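Local coordinates for protein type II restriction enzyme MspI (PDB 1SA3) that recognises the double-stranded DNA sequence 5'-CCGG-3' and cuts each strand after the first cytosine, leaving fragments with 5'-phosphates, at residues E[129-133]-E[134-138]; E[8-12]-E[13-17]; E[54-57]-E[58-61]; E[71-74]-E[75-78]; E[195-198]-E[199-202]. All blocks are in the same frame, centred on the assembly; numbering follows the deposited sequence.

Contact 1. Residues E[129-133]-E[134-138]. With nucleotides of chain A.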
# COMPACT_ATOMS: atom_id res chain seq x y z
N ALA E 129 -7.20 1.05 3.81
CA ALA E 129 -8.43 0.30 3.59
C ALA E 129 -9.47 0.55 4.66
O ALA E 129 -9.18 1.12 5.72
CB ALA E 129 -8.13 -1.19 3.51
N GLU E 130 -10.70 0.13 4.38
CA GLU E 130 -11.79 0.25 5.32
C GLU E 130 -12.52 -1.09 5.35
O GLU E 130 -12.69 -1.74 4.31
CB GLU E 130 -12.75 1.38 4.92
CG GLU E 130 -13.37 1.25 3.54
CD GLU E 130 -14.38 2.36 3.28
OE1 GLU E 130 -13.99 3.55 3.29
OE2 GLU E 130 -15.56 2.04 3.07
N TYR E 131 -12.92 -1.53 6.54
CA TYR E 131 -13.59 -2.82 6.66
C TYR E 131 -14.56 -2.85 7.83
O TYR E 131 -14.45 -2.06 8.76
CB TYR E 131 -12.59 -3.95 6.92
CG TYR E 131 -11.39 -4.07 6.00
CD1 TYR E 131 -10.13 -3.66 6.42
CD2 TYR E 131 -11.51 -4.66 4.74
CE1 TYR E 131 -9.01 -3.85 5.63
CE2 TYR E 131 -10.39 -4.85 3.93
CZ TYR E 131 -9.14 -4.45 4.39
OH TYR E 131 -8.03 -4.63 3.61
N ASP E 132 -15.49 -3.79 7.78
CA ASP E 132 -16.41 -3.98 8.88
C ASP E 132 -15.67 -4.93 9.82
O ASP E 132 -14.87 -5.75 9.37
CB ASP E 132 -17.71 -4.64 8.43
CG ASP E 132 -18.61 -4.97 9.59
OD1 ASP E 132 -19.15 -4.02 10.20
OD2 ASP E 132 -18.76 -6.17 9.91
N VAL E 133 -15.93 -4.83 11.12
CA VAL E 133 -15.27 -5.68 12.10
C VAL E 133 -15.35 -7.17 11.78
O VAL E 133 -14.36 -7.89 11.92
CB VAL E 133 -15.87 -5.43 13.50
CG1 VAL E 133 -17.36 -5.77 13.50
CG2 VAL E 133 -15.13 -6.24 14.55
N GLU E 134 -16.51 -7.66 11.35
CA GLU E 134 -16.65 -9.09 11.06
C GLU E 134 -15.74 -9.55 9.92
O GLU E 134 -15.23 -10.67 9.92
CB GLU E 134 -18.11 -9.41 10.72
CG GLU E 134 -19.11 -9.18 11.86
CD GLU E 134 -18.92 -10.16 13.02
OE1 GLU E 134 -18.22 -11.18 12.85
OE2 GLU E 134 -19.48 -9.90 14.11
N THR E 135 -15.55 -8.67 8.94
CA THR E 135 -14.70 -8.98 7.80
C THR E 135 -13.26 -9.13 8.26
O THR E 135 -12.55 -10.06 7.84
CB THR E 135 -14.81 -7.88 6.74
OG1 THR E 135 -16.19 -7.70 6.40
CG2 THR E 135 -14.02 -8.23 5.49
N ILE E 136 -12.82 -8.22 9.12
CA ILE E 136 -11.46 -8.25 9.65
C ILE E 136 -11.23 -9.53 10.46
O ILE E 136 -10.26 -10.27 10.25
CB ILE E 136 -11.20 -7.06 10.58
CG1 ILE E 136 -11.42 -5.75 9.82
CG2 ILE E 136 -9.80 -7.15 11.16
CD1 ILE E 136 -11.45 -4.52 10.70
N CYS E 137 -12.13 -9.78 11.41
CA CYS E 137 -12.01 -10.95 12.27
C CYS E 137 -11.98 -12.23 11.44
O CYS E 137 -11.20 -13.14 11.73
CB CYS E 137 -13.16 -10.97 13.29
SG CYS E 137 -12.97 -9.68 14.56
N THR E 138 -12.80 -12.29 10.40
CA THR E 138 -12.84 -13.47 9.54
C THR E 138 -11.51 -13.64 8.79
O THR E 138 -10.97 -14.74 8.72
CB THR E 138 -14.01 -13.35 8.54
OG1 THR E 138 -15.24 -13.44 9.27
CG2 THR E 138 -13.96 -14.46 7.51
P DC A 4 -13.18 -0.72 -1.22
OP1 DC A 4 -12.66 -1.92 -1.91
OP2 DC A 4 -13.07 -0.62 0.26
O5' DC A 4 -12.45 0.53 -1.86
C5' DC A 4 -12.43 0.68 -3.27
C4' DC A 4 -11.64 1.91 -3.64
O4' DC A 4 -12.43 3.08 -3.31
C3' DC A 4 -10.31 2.05 -2.89
O3' DC A 4 -9.26 2.32 -3.82
C2' DC A 4 -10.56 3.19 -1.91
C1' DC A 4 -11.64 4.02 -2.60
N1 DC A 4 -12.53 4.75 -1.68
C2 DC A 4 -12.89 6.08 -1.98
O2 DC A 4 -12.49 6.60 -3.03
N3 DC A 4 -13.68 6.76 -1.12
C4 DC A 4 -14.10 6.18 0.01
N4 DC A 4 -14.85 6.90 0.84
C5 DC A 4 -13.76 4.82 0.33
C6 DC A 4 -12.99 4.16 -0.53
P DC A 3 -19.46 -1.00 1.27
OP1 DC A 3 -19.39 -2.48 1.18
OP2 DC A 3 -19.45 -0.34 2.60
O5' DC A 3 -18.27 -0.42 0.40
C5' DC A 3 -18.18 -0.76 -0.98
C4' DC A 3 -17.02 -0.05 -1.63
O4' DC A 3 -17.34 1.34 -1.87
C3' DC A 3 -15.70 -0.07 -0.85
O3' DC A 3 -14.68 -0.53 -1.74
C2' DC A 3 -15.50 1.38 -0.43
C1' DC A 3 -16.26 2.17 -1.50
N1 DC A 3 -16.83 3.46 -1.09
C2 DC A 3 -16.60 4.61 -1.88
O2 DC A 3 -15.89 4.52 -2.89
N3 DC A 3 -17.17 5.78 -1.52
C4 DC A 3 -17.93 5.85 -0.43
N4 DC A 3 -18.47 7.03 -0.12
C5 DC A 3 -18.16 4.71 0.40
C6 DC A 3 -17.59 3.56 0.04
O HOH W 1 -16.13 -5.13 5.30
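D132 O takes two backbone N-H groups from the first turn of helix 133-140: a straight bond from I136 N at 3.2 Å and a weak, bent one from T135 N at 3.0 Å. The side chain of the same aspartate caps the helix. With CG anti to the backbone N (chi1 174°), OD2 swings forward to receive E134 N at 3.1 Å, the donor standing well above the carboxylate plane. The other oxygen, OD1, is bonded to Q155 NE2, so the carboxylate is held through both oxygens. A water ties the start of the turn together, donated to by D132 N and 2.8 Å from T135 OG1. One residue further on, V133 O receives C137 N at 3.0 Å, almost perfectly straight, and V133 CG2 touches C137 SG. On the inner side, Y131 CB packs on I136 CG1 at 3.6 Å, the two side chains crossing at about a right angle, while the phenol reaches away to bond C186 O. E130 faces the DNA: its OE1 comes within 3.2 Å of C5 of DC4 of chain A, and its OE2 forms a salt bridge with K257. The whole is an aspartate N-cap at a strand-to-helix junction, where strand 127-131 leaves the DNA and turns into helix 133-140.

Contact 2. Residues E[8-12]-E[13-17]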
# COMPACT_ATOMS: atom_id res chain seq x y z
N LYS E 8 6.38 14.74 -18.90
CA LYS E 8 5.48 14.22 -19.92
C LYS E 8 4.18 13.74 -19.30
O LYS E 8 3.10 14.04 -19.82
CB LYS E 8 6.14 13.06 -20.67
CG LYS E 8 5.18 12.30 -21.57
CD LYS E 8 5.86 11.10 -22.22
CE LYS E 8 4.84 10.07 -22.67
NZ LYS E 8 3.88 10.62 -23.66
N LEU E 9 4.27 13.00 -18.20
CA LEU E 9 3.07 12.49 -17.55
C LEU E 9 2.21 13.62 -16.98
O LEU E 9 0.99 13.58 -17.09
CB LEU E 9 3.44 11.49 -16.44
CG LEU E 9 4.23 10.25 -16.92
CD1 LEU E 9 4.46 9.30 -15.76
CD2 LEU E 9 3.46 9.54 -18.02
N TYR E 10 2.84 14.62 -16.37
CA TYR E 10 2.05 15.72 -15.82
C TYR E 10 1.30 16.43 -16.94
O TYR E 10 0.19 16.93 -16.74
CB TYR E 10 2.94 16.73 -15.07
CG TYR E 10 3.12 16.40 -13.61
CD1 TYR E 10 3.82 15.26 -13.21
CD2 TYR E 10 2.58 17.22 -12.62
CE1 TYR E 10 3.96 14.93 -11.87
CE2 TYR E 10 2.72 16.90 -11.27
CZ TYR E 10 3.41 15.76 -10.90
OH TYR E 10 3.56 15.45 -9.57
N ASP E 11 1.90 16.46 -18.12
CA ASP E 11 1.27 17.10 -19.26
C ASP E 11 0.13 16.24 -19.77
O ASP E 11 -0.97 16.75 -20.01
CB ASP E 11 2.30 17.32 -20.38
CG ASP E 11 1.75 18.17 -21.51
OD1 ASP E 11 1.36 19.33 -21.24
OD2 ASP E 11 1.70 17.69 -22.66
N ASP E 12 0.37 14.94 -19.93
CA ASP E 12 -0.67 14.03 -20.42
C ASP E 12 -1.89 14.03 -19.50
O ASP E 12 -3.02 13.84 -19.96
CB ASP E 12 -0.16 12.59 -20.54
CG ASP E 12 1.07 12.45 -21.44
OD1 ASP E 12 1.20 13.21 -22.42
OD2 ASP E 12 1.90 11.56 -21.16
N PHE E 13 -1.67 14.23 -18.21
CA PHE E 13 -2.77 14.23 -17.24
C PHE E 13 -3.33 15.63 -16.95
O PHE E 13 -4.16 15.80 -16.05
CB PHE E 13 -2.35 13.55 -15.93
CG PHE E 13 -2.30 12.04 -16.01
CD1 PHE E 13 -1.17 11.39 -16.49
CD2 PHE E 13 -3.39 11.27 -15.61
CE1 PHE E 13 -1.12 9.99 -16.57
CE2 PHE E 13 -3.36 9.87 -15.68
CZ PHE E 13 -2.22 9.23 -16.16
N GLY E 14 -2.86 16.63 -17.70
CA GLY E 14 -3.34 17.99 -17.53
C GLY E 14 -3.33 18.55 -16.12
O GLY E 14 -4.19 19.35 -15.75
N ILE E 15 -2.34 18.14 -15.33
CA ILE E 15 -2.23 18.59 -13.95
C ILE E 15 -2.19 20.12 -13.83
O ILE E 15 -2.95 20.71 -13.06
CB ILE E 15 -0.95 18.03 -13.26
CG1 ILE E 15 -0.98 16.50 -13.26
CG2 ILE E 15 -0.85 18.56 -11.84
CD1 ILE E 15 -2.19 15.89 -12.59
N ASP E 16 -1.32 20.75 -14.60
CA ASP E 16 -1.19 22.20 -14.54
C ASP E 16 -2.39 22.97 -15.05
O ASP E 16 -2.46 24.19 -14.88
CB ASP E 16 0.08 22.66 -15.26
CG ASP E 16 1.34 22.10 -14.62
OD1 ASP E 16 1.34 21.88 -13.39
OD2 ASP E 16 2.34 21.90 -15.34
N GLN E 17 -3.35 22.29 -15.68
CA GLN E 17 -4.55 22.96 -16.17
C GLN E 17 -5.67 22.89 -15.13
O GLN E 17 -6.72 23.50 -15.30
CB GLN E 17 -5.05 22.32 -17.47
CG GLN E 17 -4.29 22.71 -18.73
CD GLN E 17 -2.82 22.36 -18.68
OE1 GLN E 17 -2.01 23.10 -18.13
NE2 GLN E 17 -2.47 21.21 -19.25
O HOH W 2 -0.18 19.72 -17.12
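A Schellman motif closes helix 4-12, with G14 as the C-prime residue. Its two bonds reach back into the last turn: I15 N to Y10 O at 3.1 Å, nearly along the C=O axis, and G14 N to D11 O at 3.0 Å, where the donor stands far above the carbonyl plane. The positive phi of G14 (51°) makes this reversal possible. Just before it, F13 N still gives the last regular helical bond, to L9 O at 3.0 Å, although F13 has already left helical backbone angles. Its ring is turned so that CD1 meets the same L9 O at 3.1 Å, the oxygen lying at the ring edge and in its plane. Y10 O has a second donor in a water, which in turn accepts from D16 N and so links the helix end to the short 3-10 turn 15-17. The apolar part of the motif is I15 on Y10: the isoleucine CB and CG1 both lie 3.7 Å from CD2 of the tyrosine, approaching the ring obliquely. Beyond that ring, the Y10 hydroxyl is bonded to R212 O and Y34 OH, and L33 of helix 23-41 touches the same side chain. The pairing of a reversed backbone with an apolar contact between Y10 and I15, five residues apart across the glycine, is typical of the Schellman C-cap of an alpha helix.

Contact 3. Residues E[54-57]-E[58-61]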
# COMPACT_ATOMS: atom_id res chain seq x y z
N ASN E 54 22.65 6.55 -14.38
CA ASN E 54 22.92 7.85 -13.79
C ASN E 54 22.45 8.99 -14.69
O ASN E 54 22.54 10.16 -14.31
CB ASN E 54 24.42 7.99 -13.53
CG ASN E 54 24.90 7.10 -12.41
OD1 ASN E 54 26.10 6.90 -12.23
ND2 ASN E 54 23.96 6.56 -11.63
N ALA E 55 21.96 8.65 -15.88
CA ALA E 55 21.44 9.66 -16.80
C ALA E 55 20.03 10.09 -16.36
O ALA E 55 19.54 11.14 -16.77
CB ALA E 55 21.41 9.11 -18.22
N PHE E 56 19.40 9.26 -15.53
CA PHE E 56 18.05 9.56 -15.01
C PHE E 56 18.07 9.22 -13.52
O PHE E 56 17.47 8.24 -13.09
CB PHE E 56 16.99 8.71 -15.71
CG PHE E 56 16.90 8.96 -17.19
CD1 PHE E 56 17.66 8.22 -18.08
CD2 PHE E 56 16.07 9.96 -17.68
CE1 PHE E 56 17.60 8.47 -19.45
CE2 PHE E 56 16.00 10.21 -19.05
CZ PHE E 56 16.77 9.47 -19.93
N PRO E 57 18.75 10.04 -12.72
CA PRO E 57 18.90 9.87 -11.27
C PRO E 57 17.62 9.58 -10.49
O PRO E 57 17.64 8.80 -9.54
CB PRO E 57 19.55 11.19 -10.84
CG PRO E 57 20.31 11.60 -12.05
CD PRO E 57 19.33 11.32 -13.15
N GLN E 58 16.51 10.21 -10.89
CA GLN E 58 15.26 9.99 -10.17
C GLN E 58 14.66 8.64 -10.51
O GLN E 58 14.33 7.86 -9.62
CB GLN E 58 14.27 11.12 -10.46
CG GLN E 58 12.94 11.01 -9.71
CD GLN E 58 12.19 12.33 -9.64
OE1 GLN E 58 12.67 13.28 -9.02
NE2 GLN E 58 11.03 12.40 -10.27
N GLU E 59 14.52 8.33 -11.80
CA GLU E 59 13.95 7.05 -12.17
C GLU E 59 14.87 5.90 -11.75
O GLU E 59 14.42 4.79 -11.52
CB GLU E 59 13.67 6.99 -13.68
CG GLU E 59 12.45 7.80 -14.10
CD GLU E 59 12.71 9.30 -14.19
OE1 GLU E 59 11.76 10.09 -13.99
OE2 GLU E 59 13.86 9.70 -14.48
N LYS E 60 16.17 6.18 -11.65
CA LYS E 60 17.11 5.15 -11.23
C LYS E 60 16.85 4.84 -9.76
O LYS E 60 16.88 3.69 -9.34
CB LYS E 60 18.57 5.59 -11.40
CG LYS E 60 19.55 4.48 -11.04
CD LYS E 60 21.01 4.93 -11.02
CE LYS E 60 21.92 3.75 -10.65
NZ LYS E 60 23.33 4.15 -10.41
N ASP E 61 16.60 5.89 -8.97
CA ASP E 61 16.33 5.70 -7.54
C ASP E 61 15.05 4.88 -7.37
O ASP E 61 15.00 3.97 -6.55
CB ASP E 61 16.15 7.05 -6.83
CG ASP E 61 15.82 6.90 -5.35
OD1 ASP E 61 16.59 6.23 -4.63
OD2 ASP E 61 14.78 7.44 -4.90
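N54 opens the turn, and the extended chain of K60, with CG anti to the backbone N (chi1 -176°), runs obliquely past its side chain. Two residues on, F56 stands at the N-cap position of helix 57-69, and its carbonyl accepts the first i to i+4 bond of the helix: F56 O receives K60 N at 2.8 Å, nearly end-on to the carbonyl. Its CB meets the carboxylate of E59, with OE2 3.5 Å away; that side chain is bent at chi2 (79°), which folds it back toward the start of the helix. The ring and carboxylate planes stand 74° apart. The other oxygen of E59, OE1, is bonded to the hydroxyls of Y37 and T3, which set where the carboxylate lies, and the F56 ring continues outward to an edge-to-face meeting with Y51. This is the first turn of a helix begun by proline, since P57 takes the N1 position, where its lack of an N-H costs no helical bond. P57 O then receives D61 N at 3.1 Å, with the donor well out of the carbonyl plane, a more slanted approach than that of the preceding bond. Next to the proline, the side-chain amide of Q58 reaches to Y37 and M1.

Contact 4. Residues E[71-74]-E[75-78]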
# COMPACT_ATOMS: atom_id res chain seq x y z
N ASN E 71 14.89 -8.06 -4.01
CA ASN E 71 16.18 -8.75 -3.97
C ASN E 71 16.51 -9.29 -5.36
O ASN E 71 16.93 -10.44 -5.50
CB ASN E 71 16.15 -9.90 -2.96
CG ASN E 71 15.97 -9.41 -1.54
OD1 ASN E 71 16.75 -8.59 -1.06
ND2 ASN E 71 14.95 -9.93 -0.85
N LEU E 72 16.32 -8.47 -6.39
CA LEU E 72 16.59 -8.86 -7.77
C LEU E 72 17.70 -7.99 -8.34
O LEU E 72 17.72 -6.78 -8.12
CB LEU E 72 15.35 -8.66 -8.65
CG LEU E 72 14.18 -9.64 -8.60
CD1 LEU E 72 12.91 -8.87 -8.90
CD2 LEU E 72 14.37 -10.76 -9.63
N ASP E 73 18.60 -8.60 -9.09
CA ASP E 73 19.69 -7.86 -9.72
C ASP E 73 19.30 -7.53 -11.16
O ASP E 73 18.84 -8.40 -11.90
CB ASP E 73 20.97 -8.70 -9.70
CG ASP E 73 21.45 -8.97 -8.29
OD1 ASP E 73 21.77 -7.99 -7.57
OD2 ASP E 73 21.51 -10.15 -7.90
N LEU E 74 19.47 -6.27 -11.53
CA LEU E 74 19.14 -5.83 -12.88
C LEU E 74 19.77 -6.72 -13.95
O LEU E 74 19.12 -7.06 -14.94
CB LEU E 74 19.61 -4.38 -13.07
CG LEU E 74 19.35 -3.73 -14.43
CD1 LEU E 74 17.87 -3.80 -14.77
CD2 LEU E 74 19.83 -2.28 -14.39
N ASP E 75 21.02 -7.10 -13.75
CA ASP E 75 21.70 -7.93 -14.74
C ASP E 75 21.11 -9.32 -14.94
O ASP E 75 21.41 -9.98 -15.93
CB ASP E 75 23.19 -8.06 -14.40
CG ASP E 75 23.93 -6.76 -14.57
OD1 ASP E 75 23.57 -5.97 -15.47
OD2 ASP E 75 24.90 -6.53 -13.80
N ASN E 76 20.26 -9.78 -14.03
CA ASN E 76 19.67 -11.10 -14.17
C ASN E 76 18.33 -11.02 -14.89
O ASN E 76 17.74 -12.05 -15.24
CB ASN E 76 19.50 -11.76 -12.78
CG ASN E 76 20.82 -12.01 -12.07
OD1 ASN E 76 21.89 -11.90 -12.66
ND2 ASN E 76 20.75 -12.36 -10.78
N ILE E 77 17.85 -9.80 -15.12
CA ILE E 77 16.58 -9.61 -15.80
C ILE E 77 16.75 -9.61 -17.31
O ILE E 77 17.49 -8.79 -17.86
CB ILE E 77 15.94 -8.27 -15.35
CG1 ILE E 77 15.74 -8.29 -13.83
CG2 ILE E 77 14.61 -8.07 -16.07
CD1 ILE E 77 15.42 -6.94 -13.23
N ILE E 78 16.06 -10.53 -17.98
CA ILE E 78 16.14 -10.65 -19.43
C ILE E 78 15.02 -9.90 -20.12
O ILE E 78 15.18 -9.41 -21.23
CB ILE E 78 16.10 -12.13 -19.86
CG1 ILE E 78 17.24 -12.90 -19.20
CG2 ILE E 78 16.18 -12.24 -21.37
CD1 ILE E 78 18.62 -12.31 -19.41
O HOH W 3 18.59 -11.47 -9.34
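D75 sits within the short 3-10 turn that joins D73 O to the backbone N of N76. N76 comes next and makes the first of two successive bonds of the turn: its backbone N reaches D73 O at 2.9 Å, from 52° above the carbonyl plane. Its side chain runs alongside that of D73, pointing the same way, with CG beside its own backbone N (chi1 -64°). The amide and carboxylate planes are nearly perpendicular, and N76 ND2 stays 3.7 Å from D73 OD2. Instead, the amide is tied back through a water, which accepts both N76 ND2 at 2.7 Å and D73 N at 2.9 Å, so a single water bridges the side chain at the end of the turn to the backbone at its beginning. I77 repeats the bond one residue later, its N reaching L74 O at 3.0 Å, again from well above the plane; two such i to i+3 bonds in a row define the 3-10 geometry. The I77 side chain turns inward, its CD1 lying against the backbone of L74 and 4.3 Å from CD1 of that leucine. Around the turn, L74 and I77 both rest on L67 of helix 57-69, L72 and I77 meet F104 of strand 100-106, and I78 bonds through its backbone to T105 where strand 77-84, outermost in the five-stranded sheet, begins.

Contact 5. Residues E[195-198]-E[199-202]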
# COMPACT_ATOMS: atom_id res chain seq x y z
N GLU E 195 2.97 -14.65 -2.52
CA GLU E 195 4.01 -14.18 -3.43
C GLU E 195 3.62 -14.54 -4.85
O GLU E 195 3.25 -15.68 -5.14
CB GLU E 195 5.38 -14.81 -3.11
CG GLU E 195 6.55 -14.13 -3.82
CD GLU E 195 7.83 -14.97 -3.82
OE1 GLU E 195 8.05 -15.73 -4.80
OE2 GLU E 195 8.61 -14.87 -2.85
N GLY E 196 3.67 -13.54 -5.74
CA GLY E 196 3.34 -13.77 -7.13
C GLY E 196 1.87 -14.05 -7.43
O GLY E 196 1.53 -14.43 -8.55
N ASN E 197 1.01 -13.85 -6.44
CA ASN E 197 -0.43 -14.08 -6.64
C ASN E 197 -1.05 -12.73 -6.99
O ASN E 197 -1.02 -11.81 -6.17
CB ASN E 197 -1.06 -14.62 -5.35
CG ASN E 197 -2.51 -15.03 -5.53
OD1 ASN E 197 -3.26 -14.40 -6.28
ND2 ASN E 197 -2.91 -16.08 -4.83
N ILE E 198 -1.62 -12.62 -8.18
CA ILE E 198 -2.20 -11.34 -8.61
C ILE E 198 -3.29 -10.76 -7.69
O ILE E 198 -3.53 -9.56 -7.69
CB ILE E 198 -2.73 -11.45 -10.06
CG1 ILE E 198 -2.95 -10.04 -10.64
CG2 ILE E 198 -4.02 -12.26 -10.09
CD1 ILE E 198 -3.20 -10.05 -12.14
N LEU E 199 -3.93 -11.62 -6.89
CA LEU E 199 -4.97 -11.15 -5.97
C LEU E 199 -4.42 -10.44 -4.73
O LEU E 199 -5.18 -9.80 -4.00
CB LEU E 199 -5.83 -12.33 -5.51
CG LEU E 199 -6.56 -13.10 -6.62
CD1 LEU E 199 -7.26 -14.31 -6.03
CD2 LEU E 199 -7.56 -12.18 -7.31
N HIS E 200 -3.12 -10.57 -4.47
CA HIS E 200 -2.50 -9.96 -3.29
C HIS E 200 -1.20 -9.23 -3.64
O HIS E 200 -0.24 -9.86 -4.10
CB HIS E 200 -2.22 -11.04 -2.25
CG HIS E 200 -3.40 -11.90 -1.94
ND1 HIS E 200 -4.51 -11.42 -1.27
CD2 HIS E 200 -3.69 -13.18 -2.28
CE1 HIS E 200 -5.43 -12.37 -1.22
NE2 HIS E 200 -4.96 -13.45 -1.82
N PRO E 201 -1.14 -7.91 -3.40
CA PRO E 201 0.07 -7.13 -3.71
C PRO E 201 1.28 -7.65 -2.94
O PRO E 201 1.16 -8.03 -1.76
CB PRO E 201 -0.30 -5.71 -3.25
CG PRO E 201 -1.79 -5.70 -3.24
CD PRO E 201 -2.16 -7.07 -2.75
N ASP E 202 2.44 -7.66 -3.60
CA ASP E 202 3.70 -8.10 -2.99
C ASP E 202 4.55 -6.93 -2.54
O ASP E 202 5.42 -7.07 -1.68
CB ASP E 202 4.52 -8.94 -3.98
CG ASP E 202 3.96 -10.34 -4.17
OD1 ASP E 202 3.13 -10.76 -3.33
OD2 ASP E 202 4.35 -11.01 -5.15
O HOH W 4 1.03 -12.29 -4.03
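N197 has CG anti to its own N (chi1 -173°), which carries its amide oxygen forward over the turn, while D202, with CG beside the backbone N (chi1 -75°), sends its carboxylate back across the loop to G196. N197 opens a type I beta turn that runs to H200, set in the loop between helix 179-188 and strand 203-210. The turn is closed by H200 N to N197 O at 3.0 Å, the donor above the carbonyl plane, and N197 OD1 adds a side-chain bond, taking L199 N at 2.9 Å; this is an Asx turn superposed on the beta turn. OD1 also touches L199 CB, and CB lies over one face of the H200 ring, toward its rim. The imidazole runs beside the asparagine amide, their planes steeply inclined, and its ND1 is bonded to T188 O.

At the other end of the loop, D202 OD2 uses its syn lone pair to receive G196 N at 2.7 Å, an almost straight bond (172°). The same oxygen forms a salt bridge with R112 of strand 111-121, so two donors grip it, and that positive partner would tend to keep the buried carboxylate ionised. G196 has a positive phi, where the chain bends into the turn. One water sits inside the loop: it accepts from N197 N at 2.9 Å, and it lies 2.7 Å from both H200 O and D202 OD1.

Overall arrangement
All five contacts are local, but they differ in depth. Contacts 1, 2 and 5 are partly buried, whereas contacts 3 and 4 lie at the surface. Contact 1 starts a helix with a side-chain cap, contact 3 starts one without it, and contact 2 ends one; contact 4 and contact 5 are turns leading into strands of the five-stranded sheet. Contacts 3 and 4 bracket helix 57-69, their centres about 17 Å apart, on the far side of the chain's centre from contact 1, which alone touches DNA. Carboxylates grip backbone N-H groups in contacts 1 and 5; contacts 2 and 4 rely on backbone bonds, waters and apolar pairs, and contact 3 on backbone bonds, several of its polar side chains bonding outside it.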